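Homoserine O-acetyltransferase (Pseudomonas veronii, PDB 5EFZ) catalyses the hydrolysis of ethyl acetate to ethanol and acetate, a step in the breakdown of short-chain methyl ketones such as 2-butanone. Local coordinates at residues 143-154 / 167-176; 293-304 / 320-331. One frame throughout, in Å; residues are numbered along the deposited sequence.

Interactions 1 and 2 each pair the strands of a beta-alpha-beta unit, and the units are neighbours in one alpha/beta-hydrolase sheet. Their centres lie about 10 Å apart. Strand 170-174 of interaction 1 is the direct neighbour of strand 296-300 of interaction 2. The join is backbone to backbone: Ala171 N lies 2.9 Å from Lys296 O, and Ala171 O lies 2.9 Å from Tyr298 N. Both contacts lead to the active site at the C-terminal ends of their strands. Interaction 1 carries the inferred nucleophile Ser151, whose side chain is about 3 Å from that of His334. Segment 293-304 of interaction 2 runs straight into the inferred catalytic Asp305, and segment 320-331 stops shortly before His334.

Interaction 1 (143-154 / 167-176); sequences SLALVVGGSMGA and FVKRAAAIAG. With ACT (acetate ion), chain O.
Val147 and Val148 pair in parallel with Ala171 and Ala172. Their strands, 146-150 and 170-174, run at 6° to each other and belong to a right-handed beta-alpha-beta crossover through helix 152-163. Gly149, Ser151 and Gly153 fit the GxSxG nucleophile elbow of alpha/beta hydrolases.

Backbone bonds form the ladder. Val147 N donates to Arg170 O, Ala172 N to Val147 O and Ile174 N to Gly149 O; the bond from Gly149 N to Ala172 O is weak. At the elbow, Ser151 N donates to Ile174 O at 2.8 Å.

One polar side chain crosses. The Arg170 chain, extended from CG to NE, runs alongside Ala145 O. Its NH1 meets a lone pair of Ala145 O in the carbonyl plane at 2.9 Å, and NH2 bonds to Ser358 O.

The apolar contacts fall on both faces. Val148 CG2 touches Ala172 CB and Ile174 CD1, on the side covered by helix 342-356. On the other face Val147 CG2 meets Val168 CG1 at 3.7 Å, and Ala154 CB rests on Ala173. In the loops ahead of the strands, Ser143 CA makes a CH-pi contact over the Phe167 ring, 3.9 Å from its centroid, while Leu144 CD1 lies at the ring edge.

An acetate ion, probably from the crystallisation liquor, is bound at the elbow, where His334 NE2 and Tyr68 N also bond to it. Met152 N donates to its OXT at 3.2 Å.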
loop_
_atom_site.group_PDB
_atom_site.type_symbol
_atom_site.label_atom_id
_atom_site.label_comp_id
_atom_site.label_asym_id
_atom_site.label_seq_id
_atom_site.Cartn_x
_atom_site.Cartn_y
_atom_site.Cartn_z
ATOM N N SER A 143 37.217 -4.335 13.348
ATOM C CA SER A 143 36.304 -3.202 13.266
ATOM C C SER A 143 35.904 -3.027 11.805
ATOM O O SER A 143 36.553 -3.570 10.916
ATOM C CB SER A 143 36.928 -1.894 13.831
ATOM O OG SER A 143 37.990 -1.438 13.019
ATOM N N LEU A 144 34.818 -2.288 11.566
ATOM C CA LEU A 144 34.313 -1.999 10.209
ATOM C C LEU A 144 34.347 -0.495 9.878
ATOM O O LEU A 144 33.848 0.328 10.661
ATOM C CB LEU A 144 32.892 -2.523 10.063
ATOM C CG LEU A 144 32.824 -4.059 10.129
ATOM C CD1 LEU A 144 31.393 -4.548 10.441
ATOM C CD2 LEU A 144 33.347 -4.644 8.814
ATOM N N ALA A 145 34.924 -0.148 8.719
ATOM C CA ALA A 145 34.883 1.238 8.237
ATOM C C ALA A 145 33.452 1.698 8.004
ATOM O O ALA A 145 33.164 2.877 8.165
ATOM C CB ALA A 145 35.704 1.407 6.952
ATOM N N LEU A 146 32.558 0.774 7.623
ATOM C CA LEU A 146 31.165 1.105 7.297
ATOM C C LEU A 146 30.364 -0.181 7.302
ATOM O O LEU A 146 30.873 -1.207 6.844
ATOM C CB LEU A 146 31.059 1.782 5.912
ATOM C CG LEU A 146 29.641 1.983 5.355
ATOM C CD1 LEU A 146 28.922 3.043 6.248
ATOM C CD2 LEU A 146 29.732 2.501 3.914
ATOM N N VAL A 147 29.169 -0.137 7.898
ATOM C CA VAL A 147 28.138 -1.129 7.663
ATOM C C VAL A 147 27.030 -0.425 6.867
ATOM O O VAL A 147 26.571 0.645 7.252
ATOM C CB VAL A 147 27.586 -1.707 8.954
ATOM C CG1 VAL A 147 26.520 -2.759 8.624
ATOM C CG2 VAL A 147 28.737 -2.378 9.777
ATOM N N VAL A 148 26.645 -0.987 5.731
ATOM C CA VAL A 148 25.613 -0.353 4.906
ATOM C C VAL A 148 24.696 -1.409 4.303
ATOM O O VAL A 148 25.157 -2.428 3.775
ATOM C CB VAL A 148 26.244 0.535 3.770
ATOM C CG1 VAL A 148 27.278 -0.268 2.916
ATOM C CG2 VAL A 148 25.132 1.205 2.879
ATOM N N GLY A 149 23.386 -1.159 4.370
ATOM C CA GLY A 149 22.445 -2.068 3.733
ATOM C C GLY A 149 21.111 -1.386 3.560
ATOM O O GLY A 149 20.868 -0.337 4.164
ATOM N N GLY A 150 20.255 -1.975 2.728
ATOM C CA GLY A 150 18.940 -1.413 2.481
ATOM C C GLY A 150 17.869 -2.372 2.953
ATOM O O GLY A 150 18.027 -3.589 2.843
ATOM N N SER A 151 16.807 -1.790 3.484
ATOM C CA SER A 151 15.630 -2.502 4.013
ATOM C C SER A 151 16.020 -3.560 5.061
ATOM O O SER A 151 16.457 -3.173 6.137
ATOM C CB SER A 151 14.819 -3.110 2.886
ATOM O OG SER A 151 13.539 -3.466 3.397
ATOM N N MET A 152 15.832 -4.864 4.808
ATOM C CA MET A 152 16.357 -5.848 5.785
ATOM C C MET A 152 17.862 -5.698 6.009
ATOM O O MET A 152 18.372 -6.017 7.092
ATOM C CB MET A 152 16.083 -7.286 5.338
ATOM C CG MET A 152 14.626 -7.650 5.410
ATOM S SD MET A 152 14.395 -9.436 5.210
ATOM C CE MET A 152 14.902 -9.975 6.841
ATOM N N GLY A 153 18.560 -5.237 4.977
ATOM C CA GLY A 153 19.975 -4.886 5.098
ATOM C C GLY A 153 20.197 -3.739 6.091
ATOM O O GLY A 153 21.196 -3.723 6.802
ATOM N N ALA A 154 19.273 -2.780 6.110
ATOM C CA ALA A 154 19.277 -1.676 7.075
ATOM C C ALA A 154 18.935 -2.184 8.480
ATOM O O ALA A 154 19.498 -1.725 9.492
ATOM C CB ALA A 154 18.267 -0.574 6.647
ATOM N N PHE A 167 32.667 -1.584 17.313
ATOM C CA PHE A 167 33.095 -2.306 16.130
ATOM C C PHE A 167 32.712 -1.535 14.852
ATOM O O PHE A 167 33.413 -1.601 13.841
ATOM C CB PHE A 167 32.436 -3.698 16.145
ATOM C CG PHE A 167 33.166 -4.762 15.357
ATOM C CD1 PHE A 167 32.961 -4.903 13.983
ATOM C CD2 PHE A 167 34.007 -5.658 16.003
ATOM C CE1 PHE A 167 33.609 -5.945 13.257
ATOM C CE2 PHE A 167 34.662 -6.682 15.299
ATOM C CZ PHE A 167 34.459 -6.823 13.922
ATOM N N VAL A 168 31.584 -0.823 14.900
ATOM C CA VAL A 168 31.025 -0.188 13.713
ATOM C C VAL A 168 31.422 1.290 13.712
ATOM O O VAL A 168 30.939 2.069 14.540
ATOM C CB VAL A 168 29.474 -0.369 13.672
ATOM C CG1 VAL A 168 28.855 0.263 12.410
ATOM C CG2 VAL A 168 29.111 -1.879 13.786
ATOM N N LYS A 169 32.326 1.672 12.811
ATOM C CA LYS A 169 32.797 3.069 12.819
ATOM C C LYS A 169 31.793 4.008 12.138
ATOM O O LYS A 169 31.717 5.196 12.505
ATOM C CB LYS A 169 34.172 3.190 12.149
ATOM C CG LYS A 169 35.268 2.326 12.801
ATOM C CD LYS A 169 35.307 2.583 14.317
ATOM C CE LYS A 169 36.425 1.798 14.986
ATOM N NZ LYS A 169 36.490 1.997 16.472
ATOM N N ARG A 170 31.073 3.486 11.146
ATOM C CA ARG A 170 30.107 4.275 10.357
ATOM C C ARG A 170 28.985 3.349 9.984
ATOM O O ARG A 170 29.244 2.187 9.740
ATOM C CB ARG A 170 30.734 4.842 9.080
ATOM C CG ARG A 170 31.943 5.741 9.322
ATOM C CD ARG A 170 32.576 6.114 7.983
ATOM N NE ARG A 170 33.810 6.875 8.197
ATOM C CZ ARG A 170 34.996 6.327 8.448
ATOM N NH1 ARG A 170 35.125 5.002 8.534
ATOM N NH2 ARG A 170 36.053 7.113 8.641
ATOM N N ALA A 171 27.756 3.869 9.918
ATOM C CA ALA A 171 26.601 3.067 9.568
ATOM C C ALA A 171 25.744 3.860 8.594
ATOM O O ALA A 171 25.527 5.064 8.767
ATOM C CB ALA A 171 25.790 2.679 10.829
ATOM N N ALA A 172 25.288 3.188 7.551
ATOM C CA ALA A 172 24.359 3.791 6.613
ATOM C C ALA A 172 23.149 2.880 6.482
ATOM O O ALA A 172 23.221 1.757 5.926
ATOM C CB ALA A 172 25.023 4.045 5.243
ATOM N N ALA A 173 22.023 3.375 6.992
ATOM C CA ALA A 173 20.773 2.605 7.000
ATOM C C ALA A 173 19.850 3.134 5.937
ATOM O O ALA A 173 19.235 4.197 6.114
ATOM C CB ALA A 173 20.102 2.663 8.359
ATOM N N ILE A 174 19.794 2.425 4.810
ATOM C CA ILE A 174 18.988 2.861 3.669
ATOM C C ILE A 174 17.621 2.180 3.671
ATOM O O ILE A 174 17.547 0.946 3.714
ATOM C CB ILE A 174 19.675 2.547 2.352
ATOM C CG1 ILE A 174 21.129 3.099 2.330
ATOM C CG2 ILE A 174 18.865 3.122 1.198
ATOM C CD1 ILE A 174 21.990 2.423 1.263
ATOM N N ALA A 175 16.555 2.987 3.654
ATOM C CA ALA A 175 15.206 2.483 3.501
ATOM C C ALA A 175 14.884 1.330 4.476
ATOM O O ALA A 175 14.386 0.271 4.081
ATOM C CB ALA A 175 14.994 2.054 2.042
ATOM N N GLY A 176 15.115 1.558 5.760
ATOM C CA GLY A 176 14.735 0.561 6.750
ATOM C C GLY A 176 14.761 1.153 8.149
ATOM O O GLY A 176 15.300 2.252 8.370
HETATM C C ACT O . 13.696 -5.639 1.239
HETATM O O ACT O . 12.744 -4.853 1.511
HETATM O OXT ACT O . 14.399 -6.071 2.214
HETATM C CH3 ACT O . 13.982 -6.008 -0.177
#

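Interaction 2 (293-304 / 320-331); sequences IKAKTYVMPISH and IPNSEFRPLRSI
Arg326 lays its guanidinium flat on the Tyr298 ring, with planes 11° apart and centres 4.2 Å apart. Its CD also stands over the ring face, 3.6 Å from the centroid of Tyr298. The chain is extended from CG to NE, which places the guanidinium centre over Tyr298 OH, a stacking contact and not a hydrogen bond. Glu324 OE1 takes both NE and NH2 of Arg326 side-on, each at 2.9 Å. A water donates to Glu324 OE2 and also bonds Tyr298 OH.

Beside this stack, Lys296 NZ bonds Asn322 O nearly in line with the C=O, though the 2.5 Å from NZ to O is doubtfully short. It also bonds Asn322 OD1 from above the amide carbonyl plane. It makes a salt bridge to Glu324 OE2, 3.2 Å from NZ, whose hydrogen bond is weak. The bend at chi2 (64°) turns the lysine toward these acceptors.

Further along, Pro301 CG packs against Phe325 CE1, and Met300 CE presses tightly on Leu328 CD2. Ile331 CG2 lies over one face of the His304 ring.

In the second shell, Glu354 of helix 342-356 shares NH2 of Arg326, and His351 ND1 bonds NH1.

Beneath lies the parallel pairing of strands 296-300 and 324-325, the last pair of the alpha/beta-hydrolase sheet. Val299 N donates to Glu324 O, and Arg326 N to Val299 O. Beyond the strands, Ser303 OG accepts from Ser330 N, near the approach to Asp305.

Glu324 probably stays ionised; across the strands it meets Lys296 directly and Tyr298 through a water, while Arg326 adds its stack on Tyr298.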
loop_
_atom_site.group_PDB
_atom_site.type_symbol
_atom_site.label_atom_id
_atom_site.label_comp_id
_atom_site.label_asym_id
_atom_site.label_seq_id
_atom_site.Cartn_x
_atom_site.Cartn_y
_atom_site.Cartn_z
ATOM N N ILE A 293 24.467 3.665 20.134
ATOM C CA ILE A 293 25.181 3.715 18.870
ATOM C C ILE A 293 26.321 4.734 18.943
ATOM O O ILE A 293 26.099 5.872 19.312
ATOM C CB ILE A 293 24.238 4.067 17.710
ATOM C CG1 ILE A 293 23.220 2.938 17.522
ATOM C CG2 ILE A 293 25.070 4.344 16.448
ATOM C CD1 ILE A 293 22.220 3.210 16.399
ATOM N N LYS A 294 27.542 4.302 18.625
ATOM C CA LYS A 294 28.696 5.196 18.552
ATOM C C LYS A 294 29.105 5.519 17.108
ATOM O O LYS A 294 29.830 6.501 16.856
ATOM C CB LYS A 294 29.889 4.575 19.291
ATOM C CG LYS A 294 29.638 4.428 20.787
ATOM C CD LYS A 294 30.775 3.724 21.507
ATOM C CE LYS A 294 31.964 4.599 21.672
ATOM N NZ LYS A 294 32.961 3.944 22.575
ATOM N N ALA A 295 28.658 4.683 16.173
ATOM C CA ALA A 295 28.964 4.855 14.749
ATOM C C ALA A 295 28.475 6.190 14.235
ATOM O O ALA A 295 27.368 6.609 14.571
ATOM C CB ALA A 295 28.310 3.732 13.895
ATOM N N LYS A 296 29.270 6.833 13.383
ATOM C CA LYS A 296 28.750 7.954 12.587
ATOM C C LYS A 296 27.699 7.411 11.665
ATOM O O LYS A 296 27.990 6.582 10.785
ATOM C CB LYS A 296 29.878 8.645 11.796
ATOM C CG LYS A 296 29.445 9.892 10.980
ATOM C CD LYS A 296 28.950 10.993 11.906
ATOM C CE LYS A 296 28.367 12.196 11.140
ATOM N NZ LYS A 296 27.753 13.228 12.052
ATOM N N THR A 297 26.450 7.850 11.845
ATOM C CA THR A 297 25.334 7.192 11.163
ATOM C C THR A 297 24.508 8.111 10.250
ATOM O O THR A 297 24.092 9.188 10.673
ATOM C CB THR A 297 24.367 6.568 12.211
ATOM O OG1 THR A 297 25.109 5.708 13.079
ATOM C CG2 THR A 297 23.252 5.779 11.536
ATOM N N TYR A 298 24.305 7.680 9.004
ATOM C CA TYR A 298 23.374 8.328 8.065
ATOM C C TYR A 298 22.089 7.498 7.977
ATOM O O TYR A 298 22.126 6.288 7.681
ATOM C CB TYR A 298 23.987 8.454 6.652
ATOM C CG TYR A 298 25.020 9.545 6.477
ATOM C CD1 TYR A 298 25.479 10.287 7.559
ATOM C CD2 TYR A 298 25.554 9.815 5.222
ATOM C CE1 TYR A 298 26.453 11.282 7.388
ATOM C CE2 TYR A 298 26.524 10.807 5.040
ATOM C CZ TYR A 298 26.957 11.524 6.118
ATOM O OH TYR A 298 27.905 12.493 5.935
ATOM N N VAL A 299 20.956 8.148 8.250
ATOM C CA VAL A 299 19.645 7.521 8.153
ATOM C C VAL A 299 19.038 8.008 6.843
ATOM O O VAL A 299 18.867 9.227 6.652
ATOM C CB VAL A 299 18.738 7.912 9.346
ATOM C CG1 VAL A 299 17.320 7.280 9.188
ATOM C CG2 VAL A 299 19.396 7.533 10.690
ATOM N N MET A 300 18.798 7.077 5.929
ATOM C CA MET A 300 18.483 7.435 4.540
ATOM C C MET A 300 17.244 6.717 4.018
ATOM O O MET A 300 17.338 5.787 3.227
ATOM C CB MET A 300 19.713 7.143 3.636
ATOM C CG MET A 300 20.989 7.902 4.140
ATOM S SD MET A 300 22.408 7.616 3.067
ATOM C CE MET A 300 21.898 8.429 1.607
ATOM N N PRO A 301 16.065 7.182 4.445
ATOM C CA PRO A 301 14.851 6.640 3.819
ATOM C C PRO A 301 14.755 7.082 2.354
ATOM O O PRO A 301 15.412 8.054 1.981
ATOM C CB PRO A 301 13.722 7.272 4.637
ATOM C CG PRO A 301 14.316 8.633 5.095
ATOM C CD PRO A 301 15.779 8.275 5.397
ATOM N N ILE A 302 13.933 6.393 1.565
ATOM C CA ILE A 302 13.652 6.798 0.194
ATOM C C ILE A 302 12.362 7.593 0.265
ATOM O O ILE A 302 11.424 7.161 0.933
ATOM C CB ILE A 302 13.553 5.575 -0.736
ATOM C CG1 ILE A 302 14.974 4.948 -0.869
ATOM C CG2 ILE A 302 12.904 5.950 -2.116
ATOM C CD1 ILE A 302 15.009 3.563 -1.535
ATOM N N SER A 303 12.344 8.766 -0.381
ATOM C CA SER A 303 11.261 9.729 -0.196
ATOM C C SER A 303 9.857 9.143 -0.389
ATOM O O SER A 303 8.932 9.449 0.398
ATOM C CB SER A 303 11.465 10.944 -1.140
ATOM O OG SER A 303 11.461 10.540 -2.509
ATOM N N HIS A 304 9.681 8.294 -1.408
ATOM C CA HIS A 304 8.348 7.799 -1.750
ATOM C C HIS A 304 8.150 6.327 -1.330
ATOM O O HIS A 304 7.241 5.654 -1.806
ATOM C CB HIS A 304 8.079 7.976 -3.269
ATOM C CG HIS A 304 7.872 9.399 -3.682
ATOM N ND1 HIS A 304 8.857 10.374 -3.567
ATOM C CD2 HIS A 304 6.784 10.047 -4.167
ATOM C CE1 HIS A 304 8.391 11.522 -3.996
ATOM N NE2 HIS A 304 7.125 11.354 -4.377
ATOM N N ILE A 320 19.335 8.890 17.623
ATOM C CA ILE A 320 20.695 8.386 17.383
ATOM C C ILE A 320 21.720 9.530 17.493
ATOM O O ILE A 320 21.730 10.453 16.677
ATOM C CB ILE A 320 20.828 7.731 15.996
ATOM C CG1 ILE A 320 19.774 6.628 15.821
ATOM C CG2 ILE A 320 22.229 7.155 15.822
ATOM C CD1 ILE A 320 19.709 6.058 14.387
ATOM N N PRO A 321 22.596 9.471 18.498
ATOM C CA PRO A 321 23.500 10.622 18.669
ATOM C C PRO A 321 24.517 10.686 17.537
ATOM O O PRO A 321 24.802 9.612 17.027
ATOM C CB PRO A 321 24.181 10.340 20.004
ATOM C CG PRO A 321 24.078 8.856 20.188
ATOM C CD PRO A 321 22.817 8.409 19.498
ATOM N N ASN A 322 24.978 11.869 17.121
ATOM C CA ASN A 322 26.035 11.969 16.096
ATOM C C ASN A 322 25.486 11.828 14.659
ATOM O O ASN A 322 26.169 12.145 13.690
ATOM C CB ASN A 322 27.126 10.900 16.371
ATOM C CG ASN A 322 28.426 11.143 15.638
ATOM O OD1 ASN A 322 28.635 12.193 15.024
ATOM N ND2 ASN A 322 29.313 10.145 15.685
ATOM N N SER A 323 24.239 11.396 14.529
ATOM C CA SER A 323 23.682 10.977 13.239
ATOM C C SER A 323 23.206 12.129 12.355
ATOM O O SER A 323 23.110 13.269 12.802
ATOM C CB SER A 323 22.517 10.013 13.468
ATOM O OG SER A 323 21.408 10.676 14.066
ATOM N N GLU A 324 22.881 11.812 11.104
ATOM C CA GLU A 324 22.343 12.797 10.161
ATOM C C GLU A 324 21.206 12.180 9.395
ATOM O O GLU A 324 21.250 11.005 9.071
ATOM C CB GLU A 324 23.407 13.288 9.189
ATOM C CG GLU A 324 24.563 13.952 9.923
ATOM C CD GLU A 324 25.560 14.614 9.010
ATOM O OE1 GLU A 324 25.202 14.911 7.857
ATOM O OE2 GLU A 324 26.716 14.840 9.449
ATOM N N PHE A 325 20.207 12.991 9.091
ATOM C CA PHE A 325 19.048 12.535 8.330
ATOM C C PHE A 325 19.227 12.957 6.875
ATOM O O PHE A 325 19.308 14.158 6.566
ATOM C CB PHE A 325 17.766 13.128 8.945
ATOM C CG PHE A 325 16.490 12.569 8.368
ATOM C CD1 PHE A 325 16.187 11.228 8.523
ATOM C CD2 PHE A 325 15.579 13.405 7.708
ATOM C CE1 PHE A 325 14.984 10.701 8.016
ATOM C CE2 PHE A 325 14.368 12.883 7.184
ATOM C CZ PHE A 325 14.093 11.518 7.338
ATOM N N ARG A 326 19.402 11.981 5.993
ATOM C CA ARG A 326 19.651 12.251 4.579
ATOM C C ARG A 326 18.738 11.426 3.655
ATOM O O ARG A 326 19.165 10.433 3.091
ATOM C CB ARG A 326 21.112 11.970 4.253
ATOM C CG ARG A 326 22.040 13.067 4.840
ATOM C CD ARG A 326 23.475 12.687 4.836
ATOM N NE ARG A 326 24.344 13.770 5.323
ATOM C CZ ARG A 326 25.320 14.326 4.618
ATOM N NH1 ARG A 326 25.535 13.928 3.380
ATOM N NH2 ARG A 326 26.080 15.285 5.147
ATOM N N PRO A 327 17.495 11.869 3.493
ATOM C CA PRO A 327 16.576 11.091 2.640
ATOM C C PRO A 327 17.080 11.055 1.194
ATOM O O PRO A 327 17.627 12.069 0.718
ATOM C CB PRO A 327 15.253 11.866 2.719
ATOM C CG PRO A 327 15.400 12.804 3.862
ATOM C CD PRO A 327 16.880 13.105 3.992
ATOM N N LEU A 328 16.852 9.932 0.519
ATOM C CA LEU A 328 17.120 9.783 -0.903
ATOM C C LEU A 328 15.864 10.188 -1.666
ATOM O O LEU A 328 14.781 9.682 -1.372
ATOM C CB LEU A 328 17.484 8.336 -1.232
ATOM C CG LEU A 328 18.777 7.885 -0.547
ATOM C CD1 LEU A 328 18.932 6.406 -0.764
ATOM C CD2 LEU A 328 19.966 8.633 -1.167
ATOM N N ARG A 329 15.991 11.064 -2.649
ATOM C CA ARG A 329 14.794 11.572 -3.335
ATOM C C ARG A 329 14.548 10.653 -4.519
ATOM O O ARG A 329 15.351 10.637 -5.461
ATOM C CB ARG A 329 14.993 13.023 -3.807
ATOM C CG ARG A 329 15.151 14.006 -2.656
ATOM C CD ARG A 329 15.729 15.358 -3.069
ATOM N NE ARG A 329 15.747 16.199 -1.876
ATOM C CZ ARG A 329 14.974 17.265 -1.676
ATOM N NH1 ARG A 329 14.172 17.704 -2.631
ATOM N NH2 ARG A 329 15.047 17.921 -0.528
ATOM N N SER A 330 13.471 9.874 -4.476
ATOM C CA SER A 330 13.156 9.005 -5.595
ATOM C C SER A 330 11.690 8.610 -5.591
ATOM O O SER A 330 11.206 8.044 -4.606
ATOM C CB SER A 330 14.015 7.721 -5.544
ATOM O OG SER A 330 13.605 6.862 -6.600
ATOM N N ILE A 331 10.994 8.870 -6.692
ATOM C CA ILE A 331 9.603 8.420 -6.783
ATOM C C ILE A 331 9.533 6.906 -7.004
ATOM O O ILE A 331 8.430 6.338 -7.034
ATOM C CB ILE A 331 8.832 9.150 -7.906
ATOM C CG1 ILE A 331 9.441 8.826 -9.273
ATOM C CG2 ILE A 331 8.793 10.689 -7.644
ATOM C CD1 ILE A 331 8.608 9.293 -10.422
HETATM O O HOH W 1 28.664 14.183 7.851
#